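UDP-N-acetylenolpyruvoylglucosamine reductase (PDB 3TX1) probably catalyses the FAD-dependent, NADPH-driven reduction of UDP-N-acetylenolpyruvoylglucosamine to UDP-N-acetylmuramate, a step in making peptidoglycan for the bacterial cell wall. Local coordinates at residues G159-E164 and T228-A233; M156-G159 and E164-D167; P33-K38 and I64-E69; N26-K31 and V71-Q76. All blocks are in the same frame, centred on the assembly; numbering follows the deposited sequence.

Interaction 1: residues G159-E164 and T228-A233; sequences GAYGGE and TAAREA. With FAD (flavin-adenine dinucleotide), chain B.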
# COMPACT_ATOMS: atom_id res chain seq x y z
N GLY A 159 8.70 -2.00 -4.90
CA GLY A 159 9.59 -2.71 -5.81
C GLY A 159 9.59 -4.20 -5.58
O GLY A 159 9.17 -4.65 -4.55
N ALA A 160 10.05 -4.96 -6.57
CA ALA A 160 10.13 -6.40 -6.45
C ALA A 160 10.97 -6.96 -7.60
O ALA A 160 10.85 -6.49 -8.72
CB ALA A 160 8.74 -7.03 -6.46
N TYR A 161 11.79 -7.97 -7.31
CA TYR A 161 12.62 -8.60 -8.34
C TYR A 161 13.64 -7.64 -8.90
O TYR A 161 13.78 -7.49 -10.13
CB TYR A 161 11.74 -9.24 -9.45
CG TYR A 161 10.84 -10.26 -8.84
CD1 TYR A 161 9.46 -10.09 -8.85
CD2 TYR A 161 11.37 -11.34 -8.12
CE1 TYR A 161 8.61 -10.99 -8.20
CE2 TYR A 161 10.55 -12.23 -7.47
CZ TYR A 161 9.16 -12.05 -7.52
OH TYR A 161 8.34 -12.96 -6.92
N GLY A 162 14.36 -6.99 -7.98
CA GLY A 162 15.36 -6.00 -8.38
C GLY A 162 14.83 -4.76 -9.10
O GLY A 162 15.61 -3.86 -9.39
N GLY A 163 13.53 -4.73 -9.40
CA GLY A 163 12.82 -3.58 -10.02
C GLY A 163 12.21 -2.67 -8.94
O GLY A 163 12.04 -3.08 -7.79
N GLU A 164 11.87 -1.43 -9.31
CA GLU A 164 11.37 -0.44 -8.35
C GLU A 164 10.73 0.74 -9.05
O GLU A 164 11.18 1.09 -10.13
CB GLU A 164 12.51 0.04 -7.50
CG GLU A 164 12.08 0.32 -6.09
CD GLU A 164 13.25 0.41 -5.13
OE1 GLU A 164 14.37 0.75 -5.61
OE2 GLU A 164 13.05 0.16 -3.92
N THR A 228 5.12 -13.93 -12.34
CA THR A 228 3.93 -14.49 -11.73
C THR A 228 4.26 -15.90 -11.20
O THR A 228 3.91 -16.24 -10.05
CB THR A 228 2.77 -14.53 -12.73
OG1 THR A 228 2.49 -13.20 -13.16
CG2 THR A 228 1.51 -15.09 -12.12
N ALA A 229 4.96 -16.69 -12.01
CA ALA A 229 5.37 -18.03 -11.64
C ALA A 229 6.15 -17.97 -10.34
O ALA A 229 5.80 -18.67 -9.35
CB ALA A 229 6.24 -18.64 -12.71
N ALA A 230 7.16 -17.11 -10.34
CA ALA A 230 8.04 -16.94 -9.17
C ALA A 230 7.26 -16.57 -7.90
O ALA A 230 7.36 -17.26 -6.89
CB ALA A 230 9.11 -15.91 -9.44
N ARG A 231 6.46 -15.51 -7.97
CA ARG A 231 5.73 -15.07 -6.85
C ARG A 231 4.74 -16.12 -6.39
O ARG A 231 4.65 -16.42 -5.20
CB ARG A 231 5.00 -13.78 -7.20
CG ARG A 231 4.26 -13.15 -6.03
CD ARG A 231 3.41 -11.98 -6.47
NE ARG A 231 4.22 -10.81 -6.81
CZ ARG A 231 4.73 -9.96 -5.93
NH1 ARG A 231 5.42 -8.90 -6.34
NH2 ARG A 231 4.53 -10.12 -4.62
N GLU A 232 3.99 -16.68 -7.33
CA GLU A 232 3.00 -17.67 -6.94
C GLU A 232 3.60 -18.83 -6.22
O GLU A 232 3.04 -19.33 -5.28
CB GLU A 232 2.23 -18.18 -8.13
CG GLU A 232 1.25 -17.16 -8.67
CD GLU A 232 0.49 -17.70 -9.86
OE1 GLU A 232 0.93 -18.73 -10.42
OE2 GLU A 232 -0.54 -17.11 -10.24
N ALA A 233 4.79 -19.24 -6.65
CA ALA A 233 5.47 -20.37 -6.04
C ALA A 233 5.82 -20.11 -4.59
O ALA A 233 5.90 -21.04 -3.80
CB ALA A 233 6.75 -20.67 -6.82
PA FAD B . -1.78 1.13 1.75
O1A FAD B . -3.22 1.51 1.67
O2A FAD B . -1.39 -0.16 2.41
O5B FAD B . -0.99 2.25 2.57
C5B FAD B . 0.40 2.26 2.27
C4B FAD B . 1.06 3.57 2.65
O4B FAD B . 0.98 4.49 1.57
C3B FAD B . 0.48 4.29 3.85
O3B FAD B . 1.56 5.09 4.39
C2B FAD B . -0.54 5.20 3.17
O2B FAD B . -1.00 6.36 3.89
C1B FAD B . 0.25 5.65 1.98
N9A FAD B . -0.64 5.95 0.87
C8A FAD B . -1.56 5.16 0.31
N7A FAD B . -2.10 5.80 -0.76
C5A FAD B . -1.52 7.02 -0.90
C6A FAD B . -1.64 8.21 -1.78
N6A FAD B . -2.52 8.31 -2.81
N1A FAD B . -0.80 9.25 -1.52
C2A FAD B . 0.09 9.22 -0.53
N3A FAD B . 0.23 8.20 0.32
C4A FAD B . -0.54 7.10 0.19
N1 FAD B . 5.36 -4.26 -1.84
C2 FAD B . 6.45 -4.27 -2.64
O2 FAD B . 7.14 -3.23 -2.74
N3 FAD B . 6.84 -5.32 -3.37
C4 FAD B . 6.21 -6.48 -3.37
O4 FAD B . 6.63 -7.45 -4.04
C4X FAD B . 5.01 -6.55 -2.52
N5 FAD B . 4.32 -7.69 -2.46
C5X FAD B . 3.22 -7.81 -1.70
C6 FAD B . 2.54 -9.01 -1.71
C7 FAD B . 1.39 -9.17 -0.97
C7M FAD B . 0.67 -10.49 -0.98
C8 FAD B . 0.92 -8.01 -0.19
C8M FAD B . -0.30 -8.10 0.65
C9 FAD B . 1.59 -6.82 -0.18
C9A FAD B . 2.75 -6.67 -0.92
N10 FAD B . 3.45 -5.44 -0.95
C10 FAD B . 4.61 -5.37 -1.75
C1' FAD B . 3.00 -4.30 -0.13
C2' FAD B . 2.05 -3.41 -0.89
O2' FAD B . 1.52 -4.10 -2.02
C3' FAD B . 2.75 -2.17 -1.41
O3' FAD B . 3.37 -1.55 -0.29
C4' FAD B . 1.73 -1.22 -2.05
O4' FAD B . 2.36 -0.33 -2.98
C5' FAD B . 0.91 -0.47 -1.01
O5' FAD B . -0.29 -0.08 -1.65
P FAD B . -1.59 0.38 -0.89
O1P FAD B . -2.34 1.19 -1.89
O2P FAD B . -2.17 -0.89 -0.36
O3P FAD B . -1.09 1.23 0.32
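Y161 and R231 meet where a tight hairpin comes up against a helix, next to the flavin of FAD. The direct contact is van der Waals. The phenol oxygen of Y161 does the touching: OH lies 3.5 Å from CB of R231, with the methyl of A230 on the same ring end. OH is also 3.3 Å from the R231 backbone N, but the angle is too poor for a hydrogen bond. Nearer the cofactor, A160 CB packs 3.8 Å from R231 NH1.

The polar part runs through the flavin, which both segments grip. R231 starts out with CG anti to the backbone N (chi1 -176°), then bends at chi3 (-72°), and this turns its guanidinium edge to the ring. NH1 gives a nearly straight bond to FAD O4 (3.0 Å, 164°), while NH2 reaches FAD N5 at 3.3 Å and adds a weak second bond to O4. NH2 is also hydrogen-bonded to Q235 OE1. Charge placed beside N5 and O4 would tend to draw electron density to that end of the isoalloxazine. Around the pyrimidine edge, G159 N donates to FAD O2 (2.9 Å), and FAD N3 donates to G159 O (2.7 Å). G159 O also takes a bond from R194, a predicted active-site residue.

A160 to G163 form a type I' turn joining strands 159-160 and 163-164; a glycerol, probably from the crystallisation liquor, bonds to Y161 N and weakly to G162 N. Helix 217-234 supplies the other wall, so the flavin edge is held between the FAD-binding region and the C-terminal domain.

Interaction 2: residues M156-G159 and E164-D167; sequences MNAG and EISD. With FAD (flavin-adenine dinucleotide), chain B.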
# COMPACT_ATOMS: atom_id res chain seq x y z
N MET A 156 5.45 4.15 -1.16
CA MET A 156 6.37 3.13 -0.70
C MET A 156 7.59 2.87 -1.59
O MET A 156 8.41 2.02 -1.27
CB MET A 156 5.61 1.82 -0.63
CG MET A 156 4.43 1.82 0.32
SD MET A 156 4.97 2.15 2.00
CE MET A 156 6.52 1.25 2.07
N ASN A 157 7.73 3.60 -2.69
CA ASN A 157 8.73 3.25 -3.71
C ASN A 157 8.73 1.73 -3.86
O ASN A 157 9.76 1.03 -3.71
CB ASN A 157 10.13 3.78 -3.47
CG ASN A 157 10.97 3.68 -4.74
OD1 ASN A 157 10.43 3.75 -5.87
ND2 ASN A 157 12.29 3.50 -4.58
N ALA A 158 7.53 1.25 -4.17
CA ALA A 158 7.25 -0.15 -4.27
C ALA A 158 8.20 -0.83 -5.26
O ALA A 158 8.48 -0.30 -6.33
CB ALA A 158 5.79 -0.33 -4.67
N GLY A 159 8.70 -2.00 -4.90
CA GLY A 159 9.59 -2.71 -5.81
C GLY A 159 9.59 -4.20 -5.58
O GLY A 159 9.17 -4.65 -4.55
N GLU A 164 11.87 -1.43 -9.31
CA GLU A 164 11.37 -0.44 -8.35
C GLU A 164 10.73 0.74 -9.05
O GLU A 164 11.18 1.09 -10.13
CB GLU A 164 12.51 0.04 -7.50
CG GLU A 164 12.08 0.32 -6.09
CD GLU A 164 13.25 0.41 -5.13
OE1 GLU A 164 14.37 0.75 -5.61
OE2 GLU A 164 13.05 0.16 -3.92
N ILE A 165 9.70 1.35 -8.44
CA ILE A 165 8.95 2.49 -9.01
C ILE A 165 9.85 3.67 -9.34
O ILE A 165 9.71 4.29 -10.40
CB ILE A 165 7.79 2.95 -8.08
CG1 ILE A 165 6.62 1.96 -8.08
CG2 ILE A 165 7.23 4.32 -8.48
CD1 ILE A 165 5.74 1.99 -9.32
N SER A 166 10.80 3.96 -8.44
CA SER A 166 11.73 5.07 -8.67
C SER A 166 12.52 4.82 -9.93
O SER A 166 12.91 5.77 -10.59
CB SER A 166 12.65 5.32 -7.47
OG SER A 166 13.50 4.21 -7.22
N ASP A 167 12.77 3.56 -10.27
CA ASP A 167 13.43 3.26 -11.55
C ASP A 167 12.69 3.91 -12.71
O ASP A 167 13.32 4.35 -13.65
CB ASP A 167 13.52 1.76 -11.85
CG ASP A 167 14.45 1.02 -10.91
OD1 ASP A 167 15.41 1.66 -10.42
OD2 ASP A 167 14.26 -0.20 -10.71
PA FAD B . -1.78 1.13 1.75
O1A FAD B . -3.22 1.51 1.67
O2A FAD B . -1.39 -0.16 2.41
O5B FAD B . -0.99 2.25 2.57
C5B FAD B . 0.40 2.26 2.27
C4B FAD B . 1.06 3.57 2.65
O4B FAD B . 0.98 4.49 1.57
C3B FAD B . 0.48 4.29 3.85
O3B FAD B . 1.56 5.09 4.39
C2B FAD B . -0.54 5.20 3.17
O2B FAD B . -1.00 6.36 3.89
C1B FAD B . 0.25 5.65 1.98
N9A FAD B . -0.64 5.95 0.87
C8A FAD B . -1.56 5.16 0.31
N7A FAD B . -2.10 5.80 -0.76
C5A FAD B . -1.52 7.02 -0.90
C6A FAD B . -1.64 8.21 -1.78
N6A FAD B . -2.52 8.31 -2.81
N1A FAD B . -0.80 9.25 -1.52
C2A FAD B . 0.09 9.22 -0.53
N3A FAD B . 0.23 8.20 0.32
C4A FAD B . -0.54 7.10 0.19
N1 FAD B . 5.36 -4.26 -1.84
C2 FAD B . 6.45 -4.27 -2.64
O2 FAD B . 7.14 -3.23 -2.74
N3 FAD B . 6.84 -5.32 -3.37
C4 FAD B . 6.21 -6.48 -3.37
O4 FAD B . 6.63 -7.45 -4.04
C4X FAD B . 5.01 -6.55 -2.52
N5 FAD B . 4.32 -7.69 -2.46
C5X FAD B . 3.22 -7.81 -1.70
C6 FAD B . 2.54 -9.01 -1.71
C7 FAD B . 1.39 -9.17 -0.97
C7M FAD B . 0.67 -10.49 -0.98
C8 FAD B . 0.92 -8.01 -0.19
C8M FAD B . -0.30 -8.10 0.65
C9 FAD B . 1.59 -6.82 -0.18
C9A FAD B . 2.75 -6.67 -0.92
N10 FAD B . 3.45 -5.44 -0.95
C10 FAD B . 4.61 -5.37 -1.75
C1' FAD B . 3.00 -4.30 -0.13
C2' FAD B . 2.05 -3.41 -0.89
O2' FAD B . 1.52 -4.10 -2.02
C3' FAD B . 2.75 -2.17 -1.41
O3' FAD B . 3.37 -1.55 -0.29
C4' FAD B . 1.73 -1.22 -2.05
O4' FAD B . 2.36 -0.33 -2.98
C5' FAD B . 0.91 -0.47 -1.01
O5' FAD B . -0.29 -0.08 -1.65
P FAD B . -1.59 0.38 -0.89
O1P FAD B . -2.34 1.19 -1.89
O2P FAD B . -2.17 -0.89 -0.36
O3P FAD B . -1.09 1.23 0.32
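A Schellman motif closes helix 150-156 at N157, whose side chain reaches over to S166 while the chain runs on along the flavin. With CG anti to the backbone N (chi1 -165°), the N157 amide meets S166 with both of its polar atoms. OD1 accepts from S166 N (2.6 Å), the donor lying in the carbonyl plane at a C=O...N angle of 146°. ND2 gives to S166 OG (3.0 Å), tilted a little out of the amide plane. Two bonds to one residue fix the rotation of the amide. A third comes from the backbone, where I165 N donates to A158 O (2.9 Å) and lies nearly in line with that C=O.

E164 crosses N157 at about a right angle, its carboxylate only 22° from the amide plane. The approach is packing: E164 CG rests 3.4 Å from N157 O, and E164 CD lies 3.3 Å from N157 ND2.

On the cofactor side, M156 CG touches FAD O3' at 3.6 Å and A158 CB sits 3.7 Å from FAD O2. The loop is thus tied down from behind where it lines the pocket.

A158 packs on A153 and I165 on L154, both in helix 150-156, and M156 also meets N89 and the predicted active-site residue E314. The contact therefore joins the end of that helix to the start of helix 165-168, across the base of the small hairpin 159-164.

Interaction 3: residues P33-K38 and I64-E69; sequences PHIAIK and IEEAQE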
# COMPACT_ATOMS: atom_id res chain seq x y z
N PRO A 33 -21.91 18.50 0.48
CA PRO A 33 -22.70 17.37 0.05
C PRO A 33 -22.06 17.04 -1.30
O PRO A 33 -21.05 17.66 -1.64
CB PRO A 33 -24.08 17.98 -0.13
CG PRO A 33 -23.80 19.39 -0.56
CD PRO A 33 -22.53 19.79 0.14
N HIS A 34 -22.60 16.09 -2.08
CA HIS A 34 -21.99 15.80 -3.39
C HIS A 34 -20.64 15.14 -3.27
O HIS A 34 -20.07 14.71 -4.28
CB HIS A 34 -21.82 17.08 -4.22
CG HIS A 34 -23.11 17.77 -4.60
ND1 HIS A 34 -23.31 18.31 -5.82
CD2 HIS A 34 -24.28 18.00 -3.87
CE1 HIS A 34 -24.54 18.86 -5.87
NE2 HIS A 34 -25.14 18.66 -4.68
N ILE A 35 -20.06 15.11 -2.07
CA ILE A 35 -18.81 14.38 -1.85
C ILE A 35 -19.22 13.17 -1.06
O ILE A 35 -19.70 13.30 0.09
CB ILE A 35 -17.72 15.15 -1.06
CG1 ILE A 35 -17.17 16.33 -1.87
CG2 ILE A 35 -16.56 14.24 -0.72
CD1 ILE A 35 -16.15 17.16 -1.13
N ALA A 36 -19.10 12.00 -1.68
CA ALA A 36 -19.43 10.75 -1.01
C ALA A 36 -18.61 10.64 0.26
O ALA A 36 -17.37 10.62 0.22
CB ALA A 36 -19.15 9.58 -1.93
N ILE A 37 -19.31 10.63 1.39
CA ILE A 37 -18.72 10.53 2.72
C ILE A 37 -19.44 9.48 3.56
O ILE A 37 -20.63 9.21 3.36
CB ILE A 37 -18.80 11.88 3.46
CG1 ILE A 37 -17.87 12.88 2.79
CG2 ILE A 37 -18.45 11.72 4.93
CD1 ILE A 37 -17.95 14.28 3.34
N LYS A 38 -18.72 8.88 4.51
CA LYS A 38 -19.32 7.88 5.40
C LYS A 38 -19.01 8.01 6.90
O LYS A 38 -17.91 8.36 7.35
CB LYS A 38 -19.12 6.45 4.89
CG LYS A 38 -20.03 6.10 3.72
CD LYS A 38 -19.94 4.62 3.38
CE LYS A 38 -21.07 4.21 2.45
NZ LYS A 38 -21.26 2.74 2.45
N ILE A 64 -10.46 15.58 -8.22
CA ILE A 64 -9.27 16.21 -7.69
C ILE A 64 -9.63 17.41 -6.81
O ILE A 64 -9.15 17.53 -5.71
CB ILE A 64 -8.39 16.71 -8.83
CG1 ILE A 64 -7.81 15.49 -9.58
CG2 ILE A 64 -7.27 17.59 -8.29
CD1 ILE A 64 -6.82 15.87 -10.64
N GLU A 65 -10.50 18.30 -7.31
CA GLU A 65 -10.91 19.47 -6.54
C GLU A 65 -11.55 19.02 -5.24
O GLU A 65 -11.30 19.62 -4.18
CB GLU A 65 -11.85 20.35 -7.35
CG GLU A 65 -12.43 21.52 -6.61
CD GLU A 65 -11.47 22.68 -6.34
OE1 GLU A 65 -10.53 22.94 -7.12
OE2 GLU A 65 -11.69 23.39 -5.33
N GLU A 66 -12.33 17.93 -5.31
CA GLU A 66 -12.94 17.39 -4.11
C GLU A 66 -11.86 16.98 -3.14
O GLU A 66 -11.97 17.23 -1.93
CB GLU A 66 -13.83 16.19 -4.42
CG GLU A 66 -15.15 16.55 -5.08
CD GLU A 66 -16.16 15.39 -5.16
OE1 GLU A 66 -15.85 14.21 -4.90
OE2 GLU A 66 -17.31 15.68 -5.50
N ALA A 67 -10.80 16.37 -3.64
CA ALA A 67 -9.75 15.93 -2.73
C ALA A 67 -9.13 17.14 -2.04
O ALA A 67 -8.84 17.09 -0.86
CB ALA A 67 -8.70 15.07 -3.43
N GLN A 68 -9.00 18.24 -2.79
CA GLN A 68 -8.42 19.48 -2.34
C GLN A 68 -9.20 20.15 -1.23
O GLN A 68 -8.66 20.53 -0.20
CB GLN A 68 -8.33 20.45 -3.50
CG GLN A 68 -7.21 20.08 -4.44
CD GLN A 68 -6.98 21.11 -5.52
OE1 GLN A 68 -7.72 21.16 -6.51
NE2 GLN A 68 -5.95 21.95 -5.34
N GLU A 69 -10.49 20.28 -1.43
CA GLU A 69 -11.30 20.91 -0.46
C GLU A 69 -11.23 20.18 0.88
O GLU A 69 -11.16 20.82 1.94
CB GLU A 69 -12.72 21.00 -0.99
CG GLU A 69 -12.83 21.95 -2.17
CD GLU A 69 -14.24 22.01 -2.72
OE1 GLU A 69 -14.70 20.90 -3.07
OE2 GLU A 69 -14.87 23.13 -2.81
O HOH W 1 -18.94 18.02 -4.38
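E66 sends CG anti to its carbonyl carbon (chi1 -74°) and runs on extended, which takes its carboxylate off the helix to I35; I35 answers with CG1 beside its own backbone N (chi1 -69°) and CD1 stretched toward the helix. The two side chains slide past each other in opposite directions. I35 CG1 ends up 3.6 Å from E66 CD, and I35 CD1 lies 4.1 Å from E66 CB, against the aliphatic root of the glutamate. E69, one turn on, comes no closer than 4.5 Å, from OE1 to I35 CD1.

No hydrogen bond crosses directly. E66 OE2 lies 3.2 Å from H34 O, but both are acceptors. A water offers a link instead, donating to OE2 (3.1 Å) and, weakly, to P33 O. I35 also packs on V59 of strand 54-60, so it sits between that strand and helix 64-76.

The charge of E66 is met by K62, whose NZ makes a salt bridge to OE2. Lysine and water both give OE2 polar partners, so the charge of this buried acid is probably balanced while its carbon chain packs on I35.

Interaction 4: residues N26-K31 and V71-Q76; sequences NNLQTK and VAYCHQ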
# COMPACT_ATOMS: atom_id res chain seq x y z
N ASN A 26 -17.16 18.01 12.95
CA ASN A 26 -18.27 17.05 12.93
C ASN A 26 -19.10 17.50 11.73
O ASN A 26 -19.88 16.75 11.14
CB ASN A 26 -19.15 17.20 14.18
CG ASN A 26 -18.42 16.90 15.48
OD1 ASN A 26 -17.73 15.89 15.60
ND2 ASN A 26 -18.59 17.77 16.47
N ASN A 27 -18.85 18.76 11.38
CA ASN A 27 -19.57 19.56 10.42
C ASN A 27 -19.25 19.36 8.93
O ASN A 27 -19.92 19.95 8.08
CB ASN A 27 -19.26 21.02 10.79
CG ASN A 27 -18.86 21.19 12.27
OD1 ASN A 27 -18.32 20.27 12.91
ND2 ASN A 27 -19.09 22.40 12.80
N LEU A 28 -18.25 18.55 8.62
CA LEU A 28 -17.81 18.35 7.23
C LEU A 28 -18.85 18.01 6.16
O LEU A 28 -18.84 18.61 5.09
CB LEU A 28 -16.70 17.31 7.15
CG LEU A 28 -16.30 16.82 5.76
CD1 LEU A 28 -15.55 17.89 4.96
CD2 LEU A 28 -15.44 15.59 5.92
N GLN A 29 -19.71 17.04 6.42
CA GLN A 29 -20.70 16.67 5.42
C GLN A 29 -21.58 17.89 4.99
O GLN A 29 -21.97 18.00 3.80
CB GLN A 29 -21.48 15.43 5.87
CG GLN A 29 -22.56 14.95 4.91
CD GLN A 29 -22.15 15.00 3.45
OE1 GLN A 29 -21.10 14.50 3.06
NE2 GLN A 29 -22.99 15.63 2.64
N THR A 30 -21.83 18.80 5.94
CA THR A 30 -22.58 20.05 5.67
C THR A 30 -21.92 20.81 4.50
O THR A 30 -22.48 20.88 3.40
CB THR A 30 -22.61 21.00 6.90
OG1 THR A 30 -23.18 20.34 8.04
CG2 THR A 30 -23.44 22.24 6.59
N LYS A 31 -20.76 21.39 4.74
CA LYS A 31 -20.05 22.05 3.67
C LYS A 31 -20.13 21.28 2.38
O LYS A 31 -20.51 21.81 1.39
CB LYS A 31 -18.62 22.29 4.06
CG LYS A 31 -18.27 23.73 4.42
CD LYS A 31 -19.46 24.69 4.42
CE LYS A 31 -19.22 25.89 5.31
NZ LYS A 31 -17.88 25.92 5.94
N VAL A 71 -8.78 18.06 2.04
CA VAL A 71 -7.44 18.19 2.60
C VAL A 71 -7.25 19.56 3.20
O VAL A 71 -6.71 19.69 4.29
CB VAL A 71 -6.35 17.98 1.53
CG1 VAL A 71 -4.99 18.49 2.01
CG2 VAL A 71 -6.25 16.52 1.20
N ALA A 72 -7.71 20.58 2.50
CA ALA A 72 -7.57 21.94 3.02
C ALA A 72 -8.41 22.10 4.27
O ALA A 72 -7.93 22.62 5.26
CB ALA A 72 -7.96 22.97 1.98
N TYR A 73 -9.65 21.60 4.22
CA TYR A 73 -10.56 21.74 5.34
C TYR A 73 -9.99 21.12 6.60
O TYR A 73 -10.03 21.75 7.68
CB TYR A 73 -11.92 21.12 5.01
CG TYR A 73 -12.93 21.24 6.11
CD1 TYR A 73 -13.89 22.24 6.10
CD2 TYR A 73 -12.94 20.35 7.16
CE1 TYR A 73 -14.83 22.36 7.12
CE2 TYR A 73 -13.86 20.45 8.17
CZ TYR A 73 -14.81 21.46 8.15
OH TYR A 73 -15.72 21.53 9.19
N CYS A 74 -9.44 19.91 6.47
CA CYS A 74 -8.87 19.19 7.61
C CYS A 74 -7.63 19.87 8.15
O CYS A 74 -7.42 19.90 9.39
CB CYS A 74 -8.55 17.76 7.25
SG CYS A 74 -10.07 16.81 7.08
N HIS A 75 -6.81 20.38 7.22
CA HIS A 75 -5.63 21.13 7.61
C HIS A 75 -6.05 22.29 8.43
O HIS A 75 -5.69 22.37 9.59
CB HIS A 75 -4.86 21.63 6.40
CG HIS A 75 -3.56 22.31 6.76
ND1 HIS A 75 -2.42 21.63 6.95
CD2 HIS A 75 -3.25 23.65 6.93
CE1 HIS A 75 -1.42 22.49 7.24
NE2 HIS A 75 -1.93 23.73 7.22
N GLN A 76 -6.87 23.17 7.87
CA GLN A 76 -7.30 24.42 8.55
C GLN A 76 -7.96 24.24 9.89
O GLN A 76 -7.87 25.12 10.74
CB GLN A 76 -8.22 25.25 7.66
CG GLN A 76 -7.49 25.88 6.50
CD GLN A 76 -8.41 26.50 5.47
OE1 GLN A 76 -8.13 26.43 4.27
NE2 GLN A 76 -9.52 27.06 5.91
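L28 and Y73 make the close part of this contact. Y73 swings CG anti to the backbone N (chi1 -179°), which carries the ring out from helix 64-76 to the short N-terminal helix 28-31. L28 CD1 then lies over one face of the ring, 4.2 Å from Y73 CD2 and offset toward the rim rather than centred. The far end of the ring reaches the start of the short helix, where the phenol OH touches N27 CB (3.9 Å) and stands 4.0 Å from L28 N. No hydrogen bond crosses between the segments, so shape and apolar surface carry the contact, and about half of the buried surface belongs to Y73.

Toward the sheet the packing continues. L28 also rests on I37, V57 and V59, Y73 and C74 both touch I79, and C74 and V71 go on to V100 and L102.

The outer side is much looser. K31 has its CB directed at helix 64-76, yet its side chain stays 4.6 Å away at its nearest and lies exposed. N26 and N27 are exposed as well, and N26 is poorly ordered. The N27 amide turns back on its own end of the chain, its OD1 taking a bond from N26 N and a weak one from M25 N. The nearest CA atoms, those of L28 and Y73, are 8.2 Å apart.

Helix 64-76, part of the FAD-binding PCMH-type region, is the helix of a beta-alpha-beta crossover: it joins strand 54-60 to the parallel strand 81-84, with 100-103 between them. The N-terminal turn 28-31 packs beside it.

Overall arrangement
Along the chain interactions 3 and 4 close first, interaction 3 within the span of interaction 4; interactions 1 and 2 follow, both starting in the same stretch around G159. The contacts fall into two pairs. Interactions 3 and 4, centres 10 Å apart, share helix 64-76 and set the N-terminal segment beside the mixed sheet. Interactions 1 and 2, centres 13 Å apart, share G159 and E164 and both touch FAD. Interactions 1 and 4 lie 41 Å apart between centres, on opposite sides of the chain's centre: one pair packs the N-terminal segment against helix 64-76, away from the annotated sites, and the other lies at the flavin.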